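Local coordinates for post-proline cleaving enzyme (Rickettsia typhi, PDB 4HVT), which probably cleaves peptides after proline residues, as a serine-type oligopeptidase of the prolyl oligopeptidase family, at residues 185-190 with 212-217; 238-243 with 262-267; 449-454 with 463-468. All coordinates share one frame; numbering follows the deposited sequence.

Contact 1 of 3, residues 185-190 with 212-217; sequences GKFTYP and SLYPNS
Gly185 meets the ring of Pro215 through its CA and opens a type II beta turn that runs to Thr188, closed by the bond from Thr188 N to Gly185 O at 3.2 Å. Lys186, second in the turn, has the largest share of the contact. Its N reaches Leu213 O through a water that accepts from the amide and donates to the carbonyl, while its O abuts Pro215 CD. A bend at chi3 (-62°) folds the chain over one face of the Tyr214 ring: CE makes a CH-pi contact, and NZ lies 4.1 Å from the ring centroid, 17° off the normal, as a cation-pi partner. The same NZ donates to Ser212 O at 2.9 Å, in the carbonyl plane, and to a second water 2.8 Å away that also bonds Tyr214 OH, so the buried ammonium is held by a carbonyl, a water and a ring. Phe187 lies beside Tyr214, pointing the same way, and takes Tyr214 CE1 at its ring edge, 3.8 Å from Phe187 CD2. Thr188 sets OG1 against Pro215 CG at 3.7 Å, and this hydroxyl is hydrogen-bonded to Asn201 O. The contact joins the turn after strand 185-186, which pairs with strand 155-162, to the loop entering strand 217-222 of the next four-stranded sheet, an inter-blade junction of the kind expected in the beta-propeller of prolyl oligopeptidases.

Contact 2 of 3, residues 238-243 with 262-267; sequences KEYIYV and ANKDFY
Ile241 N and Tyr242 N both turn to one acceptor, Asn263 O: the first bond is 2.8 Å from Ile241 N, the second a weak 3.4 Å from Tyr242 N. Two residues thus face one, a classic beta bulge at the start of the antiparallel pairing. Asn263 N returns a bond to Tyr242 O at 2.9 Å, completing the hydrogen-bonded pair, and Val243 with Ala262 follows as a non-hydrogen-bonded pair. The pairing lies at the open end of the hairpin of strands 242-247 and 257-263, the first two strands of a four-stranded antiparallel sheet in the propeller domain, and the chain leaves the second strand at Asn263.

Both polar atoms of the Asn263 side chain are bonded. OD1 accepts from Phe266 N at 2.7 Å, an Asx motif that curls the backbone after the strand; ND2 donates to Phe266 O, from well above that carbonyl's plane, and weakly to Tyr242 OH at 3.2 Å. Tyr242 has CG between its backbone N and carbonyl carbon (chi1 65°), which brings its ring over Asn263: Asn263 CB lies over one face of the Tyr242 ring, 3.6 Å from its centroid, with the amide plane inclined 53° to the ring. Tyr240 lies alongside Lys264, whose CG packs over a ring face, while Ala262 CB meets the ring edge; the Tyr240 hydroxyl is hydrogen-bonded to Asp270. A water donates to both Glu239 O and Lys264 O, the latter at 2.7 Å, and Ile241 CG1 packs against the turn near Phe266 N. Ile241 O accepts from Thr210 OG1.

Contact 3 of 3, residues 449-454 with 463-468; sequences LEQKEA and PYFLVY
Tyr464 presents one ring face to Lys452, whose CB makes a CH-pi contact 3.8 Å from the centroid, and its edge to Ala454, with N near the ring plane and CB 4.0 Å from Tyr464 CE1. Its chi1 of 65° leans the ring toward segment 449-454; its hydroxyl donates to a water that in turn donates to Glu453 O. Phe465 takes Leu449 CD1 at its edge and lies alongside the extended Gln451, amide and ring planes 41° apart; Gln451 OE1 comes within 3.5 Å of Phe465 CE1. That amide is fixed by Asn369 and Asn396. At the edge of the Tyr468 ring sits Glu450 OE1, which accepts a weak bond of 3.4 Å from Tyr468 OH. The other carboxylate oxygen, Glu450 OE2, forms a long salt bridge with Lys452 NZ at 3.5 Å. Lys452 CD also touches Leu466 CD2, on the face that carries Glu450, Lys452, Tyr464 and Leu466. On the Gln451 side, Leu449 CD1 also packs on Val467 CG2 at 3.6 Å. The backbone bonds Glu450 N to Leu466 O and Lys452 N to Tyr464 O span 2.8 Å each, and the return bonds Leu466 N to Glu450 O and Tyr464 N to Lys452 O 2.9 Å; Tyr464 N comes in 45° out of the carbonyl plane of Lys452. On its other side strand 461-469 pairs with strand 510-514, and helix 536-551 covers Tyr464. This is the antiparallel hairpin at the margin of the mixed eight-stranded sheet, as in the alpha/beta-hydrolase domain of this family.

How the contacts relate
Contacts 1 and 2 are neighbours, with centres 11 Å apart: contact 1 joins two successive blades of the propeller and contact 2 lies at the edge strand of the next, against which the Tyr214 loop packs, Tyr214 CD2 lying 3.4 Å from Ile241 O and Tyr214 CB 3.7 Å from Tyr242 CB. Contact 3 belongs to the hydrolase half, across the chain's centre, its centre 40 Å from that of contact 1 and 37 Å from that of contact 2. The first two contacts face the interface between the halves: Ser212 and Ile241 both touch Ser606, and Phe266 packs on Trp607. Phe187 lies near, without touching, the probable catalytic triad of Ser566, His682 and Asp649.

Contact 1 of 3, residues 185-190 with 212-217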
loop_
_atom_site.group_PDB
_atom_site.type_symbol
_atom_site.label_atom_id
_atom_site.label_comp_id
_atom_site.label_asym_id
_atom_site.label_seq_id
_atom_site.Cartn_x
_atom_site.Cartn_y
_atom_site.Cartn_z
ATOM N N GLY A 185 11.507 -0.705 15.594
ATOM C CA GLY A 185 10.654 0.473 15.569
ATOM C C GLY A 185 9.751 0.423 14.354
ATOM O O GLY A 185 10.177 -0.081 13.319
ATOM N N LYS A 186 8.510 0.928 14.496
ATOM C CA LYS A 186 7.575 0.873 13.364
ATOM C C LYS A 186 8.076 1.730 12.206
ATOM O O LYS A 186 8.217 2.949 12.299
ATOM C CB LYS A 186 6.160 1.291 13.738
ATOM C CG LYS A 186 5.462 0.327 14.659
ATOM C CD LYS A 186 3.958 0.570 14.693
ATOM C CE LYS A 186 3.609 1.940 15.219
ATOM N NZ LYS A 186 2.128 2.132 15.141
ATOM N N PHE A 187 8.322 1.069 11.096
ATOM C CA PHE A 187 8.866 1.674 9.872
ATOM C C PHE A 187 10.149 2.488 10.149
ATOM O O PHE A 187 10.403 3.523 9.557
ATOM C CB PHE A 187 7.797 2.459 9.127
ATOM C CG PHE A 187 6.614 1.611 8.736
ATOM C CD1 PHE A 187 6.766 0.564 7.832
ATOM C CD2 PHE A 187 5.401 1.785 9.345
ATOM C CE1 PHE A 187 5.694 -0.238 7.467
ATOM C CE2 PHE A 187 4.340 0.979 9.009
ATOM C CZ PHE A 187 4.488 -0.027 8.097
ATOM N N THR A 188 10.976 1.916 10.994
ATOM C CA THR A 188 12.385 2.362 11.126
ATOM C C THR A 188 13.087 1.945 9.873
ATOM O O THR A 188 13.170 0.749 9.574
ATOM C CB THR A 188 13.071 1.728 12.324
ATOM O OG1 THR A 188 12.521 2.286 13.539
ATOM C CG2 THR A 188 14.562 2.051 12.263
ATOM N N TYR A 189 13.536 2.932 9.109
ATOM C CA TYR A 189 14.327 2.735 7.915
ATOM C C TYR A 189 15.565 3.633 7.944
ATOM O O TYR A 189 15.480 4.824 8.360
ATOM C CB TYR A 189 13.541 3.130 6.656
ATOM C CG TYR A 189 12.420 2.242 6.244
ATOM C CD1 TYR A 189 12.648 1.011 5.644
ATOM C CD2 TYR A 189 11.121 2.683 6.360
ATOM C CE1 TYR A 189 11.557 0.213 5.216
ATOM C CE2 TYR A 189 10.049 1.912 5.950
ATOM C CZ TYR A 189 10.268 0.697 5.381
ATOM O OH TYR A 189 9.154 -0.023 5.009
ATOM N N PRO A 190 16.716 3.088 7.521
ATOM C CA PRO A 190 17.952 3.907 7.545
ATOM C C PRO A 190 18.269 4.526 6.198
ATOM O O PRO A 190 17.902 3.974 5.139
ATOM C CB PRO A 190 19.023 2.894 7.901
ATOM C CG PRO A 190 18.520 1.610 7.224
ATOM C CD PRO A 190 17.021 1.663 7.394
ATOM N N SER A 212 0.873 7.850 18.038
ATOM C CA SER A 212 0.517 6.899 16.990
ATOM C C SER A 212 1.496 5.697 17.007
ATOM O O SER A 212 1.363 4.747 16.190
ATOM C CB SER A 212 0.576 7.601 15.601
ATOM O OG SER A 212 -0.418 8.634 15.533
ATOM N N LEU A 213 2.462 5.753 17.934
ATOM C CA LEU A 213 3.412 4.695 18.292
ATOM C C LEU A 213 4.559 4.560 17.288
ATOM O O LEU A 213 5.339 3.626 17.398
ATOM C CB LEU A 213 2.745 3.342 18.612
ATOM C CG LEU A 213 1.570 3.381 19.589
ATOM C CD1 LEU A 213 0.983 1.987 19.809
ATOM C CD2 LEU A 213 1.922 4.043 20.882
ATOM N N TYR A 214 4.709 5.533 16.403
ATOM C CA TYR A 214 5.860 5.579 15.489
ATOM C C TYR A 214 7.046 6.211 16.210
ATOM O O TYR A 214 6.877 7.026 17.118
ATOM C CB TYR A 214 5.545 6.367 14.223
ATOM C CG TYR A 214 4.495 5.743 13.381
ATOM C CD1 TYR A 214 4.763 4.565 12.711
ATOM C CD2 TYR A 214 3.217 6.291 13.278
ATOM C CE1 TYR A 214 3.773 3.942 11.953
ATOM C CE2 TYR A 214 2.213 5.638 12.543
ATOM C CZ TYR A 214 2.506 4.478 11.891
ATOM O OH TYR A 214 1.560 3.841 11.094
ATOM N N PRO A 215 8.259 5.885 15.774
ATOM C CA PRO A 215 9.433 6.594 16.346
ATOM C C PRO A 215 9.316 8.112 16.228
ATOM O O PRO A 215 8.939 8.625 15.146
ATOM C CB PRO A 215 10.592 6.103 15.490
ATOM C CG PRO A 215 10.128 4.749 14.966
ATOM C CD PRO A 215 8.640 4.944 14.697
ATOM N N ASN A 216 9.637 8.813 17.320
ATOM C CA ASN A 216 9.596 10.252 17.317
ATOM C C ASN A 216 10.961 10.943 17.101
ATOM O O ASN A 216 11.020 12.175 17.065
ATOM C CB ASN A 216 8.964 10.798 18.603
ATOM C CG ASN A 216 9.892 10.680 19.811
ATOM O OD1 ASN A 216 10.865 9.927 19.824
ATOM N ND2 ASN A 216 9.595 11.432 20.842
ATOM N N SER A 217 12.019 10.177 16.938
ATOM C CA SER A 217 13.380 10.776 16.894
ATOM C C SER A 217 14.188 10.332 15.721
ATOM O O SER A 217 13.934 9.247 15.209
ATOM C CB SER A 217 14.131 10.432 18.173
ATOM O OG SER A 217 13.427 10.895 19.308
HETATM O O HOH W 1 1.341 1.476 12.544
HETATM O O HOH W 2 7.793 2.221 16.940
#

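Contact 2 of 3, residues 238-243 with 262-267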
loop_
_atom_site.group_PDB
_atom_site.type_symbol
_atom_site.label_atom_id
_atom_site.label_comp_id
_atom_site.label_asym_id
_atom_site.label_seq_id
_atom_site.Cartn_x
_atom_site.Cartn_y
_atom_site.Cartn_z
ATOM N N LYS A 238 4.865 14.390 20.846
ATOM C CA LYS A 238 4.055 13.206 20.947
ATOM C C LYS A 238 2.809 13.256 20.083
ATOM O O LYS A 238 2.328 12.213 19.627
ATOM C CB LYS A 238 3.583 13.012 22.437
ATOM C CG LYS A 238 3.995 11.658 22.938
ATOM C CD LYS A 238 5.520 11.656 23.082
ATOM C CE LYS A 238 5.975 11.011 24.375
ATOM N NZ LYS A 238 6.355 9.587 24.152
ATOM N N GLU A 239 2.262 14.455 19.864
ATOM C CA GLU A 239 0.996 14.602 19.149
ATOM C C GLU A 239 1.228 14.502 17.646
ATOM O O GLU A 239 0.287 14.324 16.922
ATOM C CB GLU A 239 0.340 15.975 19.457
ATOM C CG GLU A 239 -0.054 16.186 20.937
ATOM C CD GLU A 239 1.088 16.495 21.921
ATOM O OE1 GLU A 239 2.267 16.810 21.534
ATOM O OE2 GLU A 239 0.753 16.359 23.136
ATOM N N TYR A 240 2.481 14.642 17.187
ATOM C CA TYR A 240 2.767 14.413 15.745
ATOM C C TYR A 240 2.619 12.914 15.428
ATOM O O TYR A 240 2.567 12.089 16.320
ATOM C CB TYR A 240 4.168 14.898 15.347
ATOM C CG TYR A 240 4.351 16.367 15.136
ATOM C CD1 TYR A 240 3.648 17.301 15.862
ATOM C CD2 TYR A 240 5.219 16.833 14.159
ATOM C CE1 TYR A 240 3.846 18.651 15.697
ATOM C CE2 TYR A 240 5.374 18.173 13.939
ATOM C CZ TYR A 240 4.688 19.093 14.722
ATOM O OH TYR A 240 4.882 20.444 14.499
ATOM N N ILE A 241 2.521 12.575 14.151
ATOM C CA ILE A 241 2.331 11.171 13.756
ATOM C C ILE A 241 3.676 10.457 13.696
ATOM O O ILE A 241 3.860 9.403 14.342
ATOM C CB ILE A 241 1.614 11.045 12.409
ATOM C CG1 ILE A 241 0.337 11.925 12.398
ATOM C CG2 ILE A 241 1.243 9.593 12.130
ATOM C CD1 ILE A 241 -0.567 11.802 13.623
ATOM N N TYR A 242 4.602 10.989 12.869
ATOM C CA TYR A 242 5.895 10.307 12.710
ATOM C C TYR A 242 6.933 11.311 12.209
ATOM O O TYR A 242 6.566 12.422 11.821
ATOM C CB TYR A 242 5.838 9.088 11.785
ATOM C CG TYR A 242 5.526 9.443 10.376
ATOM C CD1 TYR A 242 6.514 9.966 9.530
ATOM C CD2 TYR A 242 4.233 9.307 9.873
ATOM C CE1 TYR A 242 6.240 10.355 8.229
ATOM C CE2 TYR A 242 3.942 9.718 8.551
ATOM C CZ TYR A 242 4.952 10.209 7.743
ATOM O OH TYR A 242 4.679 10.693 6.470
ATOM N N VAL A 243 8.208 10.892 12.265
ATOM C CA VAL A 243 9.291 11.620 11.613
ATOM C C VAL A 243 10.109 10.672 10.749
ATOM O O VAL A 243 10.334 9.520 11.124
ATOM C CB VAL A 243 10.188 12.352 12.614
ATOM C CG1 VAL A 243 11.015 11.424 13.488
ATOM C CG2 VAL A 243 11.136 13.268 11.872
ATOM N N ALA A 262 8.455 15.675 9.132
ATOM C CA ALA A 262 7.674 15.507 10.363
ATOM C C ALA A 262 6.195 15.638 10.008
ATOM O O ALA A 262 5.707 16.701 9.707
ATOM C CB ALA A 262 8.054 16.535 11.402
ATOM N N ASN A 263 5.512 14.532 10.081
ATOM C CA ASN A 263 4.116 14.474 9.701
ATOM C C ASN A 263 3.306 14.815 10.984
ATOM O O ASN A 263 3.382 14.088 11.982
ATOM C CB ASN A 263 3.793 13.101 9.157
ATOM C CG ASN A 263 2.375 13.039 8.611
ATOM O OD1 ASN A 263 1.480 13.586 9.237
ATOM N ND2 ASN A 263 2.169 12.430 7.469
ATOM N N LYS A 264 2.636 15.964 10.941
ATOM C CA LYS A 264 1.933 16.499 12.118
ATOM C C LYS A 264 0.591 15.792 12.352
ATOM O O LYS A 264 0.270 15.385 13.481
ATOM C CB LYS A 264 1.685 17.986 11.932
ATOM C CG LYS A 264 2.912 18.816 11.549
ATOM C CD LYS A 264 2.462 20.257 11.213
ATOM C CE LYS A 264 2.044 20.996 12.481
ATOM N NZ LYS A 264 1.303 22.263 12.179
ATOM N N ASP A 265 -0.221 15.715 11.325
ATOM C CA ASP A 265 -1.621 15.219 11.464
ATOM C C ASP A 265 -2.121 14.362 10.301
ATOM O O ASP A 265 -3.342 14.264 10.045
ATOM C CB ASP A 265 -2.527 16.427 11.681
ATOM C CG ASP A 265 -2.696 17.278 10.422
ATOM O OD1 ASP A 265 -2.103 16.964 9.394
ATOM O OD2 ASP A 265 -3.484 18.259 10.473
ATOM N N PHE A 266 -1.171 13.663 9.677
ATOM C CA PHE A 266 -1.366 12.787 8.539
ATOM C C PHE A 266 -1.210 13.541 7.198
ATOM O O PHE A 266 -0.537 13.025 6.292
ATOM C CB PHE A 266 -2.662 11.989 8.579
ATOM C CG PHE A 266 -2.569 10.719 7.791
ATOM C CD1 PHE A 266 -2.034 9.593 8.373
ATOM C CD2 PHE A 266 -2.963 10.698 6.468
ATOM C CE1 PHE A 266 -1.900 8.424 7.615
ATOM C CE2 PHE A 266 -2.824 9.527 5.700
ATOM C CZ PHE A 266 -2.337 8.403 6.307
ATOM N N TYR A 267 -1.820 14.729 7.078
ATOM C CA TYR A 267 -1.834 15.516 5.816
ATOM C C TYR A 267 -0.962 16.744 5.829
ATOM O O TYR A 267 -0.528 17.207 4.762
ATOM C CB TYR A 267 -3.276 15.916 5.436
ATOM C CG TYR A 267 -4.113 14.692 5.127
ATOM C CD1 TYR A 267 -3.931 13.960 3.972
ATOM C CD2 TYR A 267 -5.040 14.222 6.071
ATOM C CE1 TYR A 267 -4.660 12.796 3.730
ATOM C CE2 TYR A 267 -5.768 13.058 5.839
ATOM C CZ TYR A 267 -5.571 12.352 4.659
ATOM O OH TYR A 267 -6.300 11.170 4.450
HETATM O O HOH W 3 -1.884 15.522 15.142
#

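Contact 3 of 3, residues 449-454 with 463-468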
loop_
_atom_site.group_PDB
_atom_site.type_symbol
_atom_site.label_atom_id
_atom_site.label_comp_id
_atom_site.label_asym_id
_atom_site.label_seq_id
_atom_site.Cartn_x
_atom_site.Cartn_y
_atom_site.Cartn_z
ATOM N N LEU A 449 -13.623 -6.149 -20.409
ATOM C CA LEU A 449 -13.318 -5.115 -19.440
ATOM C C LEU A 449 -14.113 -3.885 -19.862
ATOM O O LEU A 449 -13.862 -3.305 -20.961
ATOM C CB LEU A 449 -11.815 -4.818 -19.437
ATOM C CG LEU A 449 -11.397 -3.550 -18.671
ATOM C CD1 LEU A 449 -11.873 -3.623 -17.212
ATOM C CD2 LEU A 449 -9.907 -3.316 -18.747
ATOM N N GLU A 450 -15.069 -3.465 -19.013
ATOM C CA GLU A 450 -15.824 -2.257 -19.288
ATOM C C GLU A 450 -15.590 -1.212 -18.203
ATOM O O GLU A 450 -15.687 -1.514 -17.007
ATOM C CB GLU A 450 -17.311 -2.535 -19.351
ATOM C CG GLU A 450 -17.853 -3.132 -20.607
ATOM C CD GLU A 450 -19.364 -3.197 -20.506
ATOM O OE1 GLU A 450 -19.897 -4.315 -20.396
ATOM O OE2 GLU A 450 -19.996 -2.109 -20.435
ATOM N N GLN A 451 -15.385 0.023 -18.626
ATOM C CA GLN A 451 -15.362 1.155 -17.683
ATOM C C GLN A 451 -16.687 1.852 -17.741
ATOM O O GLN A 451 -17.136 2.264 -18.810
ATOM C CB GLN A 451 -14.215 2.110 -18.008
ATOM C CG GLN A 451 -14.185 3.285 -17.079
ATOM C CD GLN A 451 -12.969 4.154 -17.262
ATOM O OE1 GLN A 451 -12.041 3.825 -18.043
ATOM N NE2 GLN A 451 -12.974 5.291 -16.564
ATOM N N LYS A 452 -17.389 1.852 -16.627
ATOM C CA LYS A 452 -18.712 2.345 -16.530
ATOM C C LYS A 452 -18.813 3.417 -15.434
ATOM O O LYS A 452 -17.828 3.722 -14.763
ATOM C CB LYS A 452 -19.633 1.136 -16.239
ATOM C CG LYS A 452 -19.720 0.118 -17.379
ATOM C CD LYS A 452 -20.493 -1.126 -16.987
ATOM C CE LYS A 452 -21.996 -0.893 -16.991
ATOM N NZ LYS A 452 -22.582 -1.206 -18.318
ATOM N N GLU A 453 -19.974 4.050 -15.332
ATOM C CA GLU A 453 -20.275 5.006 -14.246
ATOM C C GLU A 453 -21.629 4.813 -13.627
ATOM O O GLU A 453 -22.594 4.540 -14.282
ATOM C CB GLU A 453 -20.196 6.436 -14.728
ATOM C CG GLU A 453 -18.819 6.801 -15.294
ATOM C CD GLU A 453 -18.721 8.266 -15.677
ATOM O OE1 GLU A 453 -19.778 8.835 -16.079
ATOM O OE2 GLU A 453 -17.591 8.838 -15.554
ATOM N N ALA A 454 -21.690 4.957 -12.319
ATOM C CA ALA A 454 -22.963 4.976 -11.614
ATOM C C ALA A 454 -23.278 6.436 -11.266
ATOM O O ALA A 454 -22.396 7.264 -11.253
ATOM C CB ALA A 454 -22.843 4.132 -10.367
ATOM N N PRO A 463 -16.971 6.229 -11.143
ATOM C CA PRO A 463 -16.460 5.214 -12.044
ATOM C C PRO A 463 -16.490 3.848 -11.406
ATOM O O PRO A 463 -16.306 3.705 -10.191
ATOM C CB PRO A 463 -14.991 5.592 -12.238
ATOM C CG PRO A 463 -14.866 6.989 -11.787
ATOM C CD PRO A 463 -15.927 7.166 -10.721
ATOM N N TYR A 464 -16.690 2.842 -12.234
ATOM C CA TYR A 464 -16.396 1.498 -11.846
ATOM C C TYR A 464 -15.954 0.659 -13.054
ATOM O O TYR A 464 -16.287 0.966 -14.204
ATOM C CB TYR A 464 -17.565 0.820 -11.113
ATOM C CG TYR A 464 -18.850 0.563 -11.875
ATOM C CD1 TYR A 464 -19.844 1.554 -11.978
ATOM C CD2 TYR A 464 -19.108 -0.661 -12.420
ATOM C CE1 TYR A 464 -21.065 1.324 -12.622
ATOM C CE2 TYR A 464 -20.316 -0.903 -13.053
ATOM C CZ TYR A 464 -21.304 0.079 -13.145
ATOM O OH TYR A 464 -22.482 -0.239 -13.853
ATOM N N PHE A 465 -15.178 -0.363 -12.743
ATOM C CA PHE A 465 -14.606 -1.316 -13.676
ATOM C C PHE A 465 -15.259 -2.683 -13.527
ATOM O O PHE A 465 -15.314 -3.277 -12.419
ATOM C CB PHE A 465 -13.107 -1.371 -13.521
ATOM C CG PHE A 465 -12.452 -0.098 -13.927
ATOM C CD1 PHE A 465 -12.070 0.120 -15.234
ATOM C CD2 PHE A 465 -12.272 0.914 -13.010
ATOM C CE1 PHE A 465 -11.481 1.337 -15.619
ATOM C CE2 PHE A 465 -11.746 2.120 -13.360
ATOM C CZ PHE A 465 -11.283 2.341 -14.668
ATOM N N LEU A 466 -15.793 -3.157 -14.646
ATOM C CA LEU A 466 -16.540 -4.373 -14.687
ATOM C C LEU A 466 -15.782 -5.376 -15.585
ATOM O O LEU A 466 -15.458 -5.043 -16.738
ATOM C CB LEU A 466 -17.893 -4.068 -15.308
ATOM C CG LEU A 466 -18.766 -5.258 -15.637
ATOM C CD1 LEU A 466 -19.237 -6.059 -14.428
ATOM C CD2 LEU A 466 -19.976 -4.771 -16.449
ATOM N N VAL A 467 -15.486 -6.574 -15.068
ATOM C CA VAL A 467 -14.783 -7.625 -15.818
ATOM C C VAL A 467 -15.617 -8.912 -15.754
ATOM O O VAL A 467 -16.083 -9.327 -14.675
ATOM C CB VAL A 467 -13.391 -7.927 -15.235
ATOM C CG1 VAL A 467 -12.727 -9.133 -15.914
ATOM C CG2 VAL A 467 -12.510 -6.716 -15.414
ATOM N N TYR A 468 -15.833 -9.535 -16.907
ATOM C CA TYR A 468 -16.627 -10.754 -16.961
ATOM C C TYR A 468 -16.153 -11.641 -18.102
ATOM O O TYR A 468 -15.369 -11.232 -18.995
ATOM C CB TYR A 468 -18.153 -10.484 -17.073
ATOM C CG TYR A 468 -18.599 -9.676 -18.265
ATOM C CD1 TYR A 468 -18.704 -8.279 -18.208
ATOM C CD2 TYR A 468 -18.961 -10.311 -19.442
ATOM C CE1 TYR A 468 -19.155 -7.557 -19.320
ATOM C CE2 TYR A 468 -19.396 -9.592 -20.531
ATOM C CZ TYR A 468 -19.509 -8.220 -20.453
ATOM O OH TYR A 468 -19.905 -7.547 -21.602
HETATM O O HOH W 4 -23.790 1.905 -14.862
#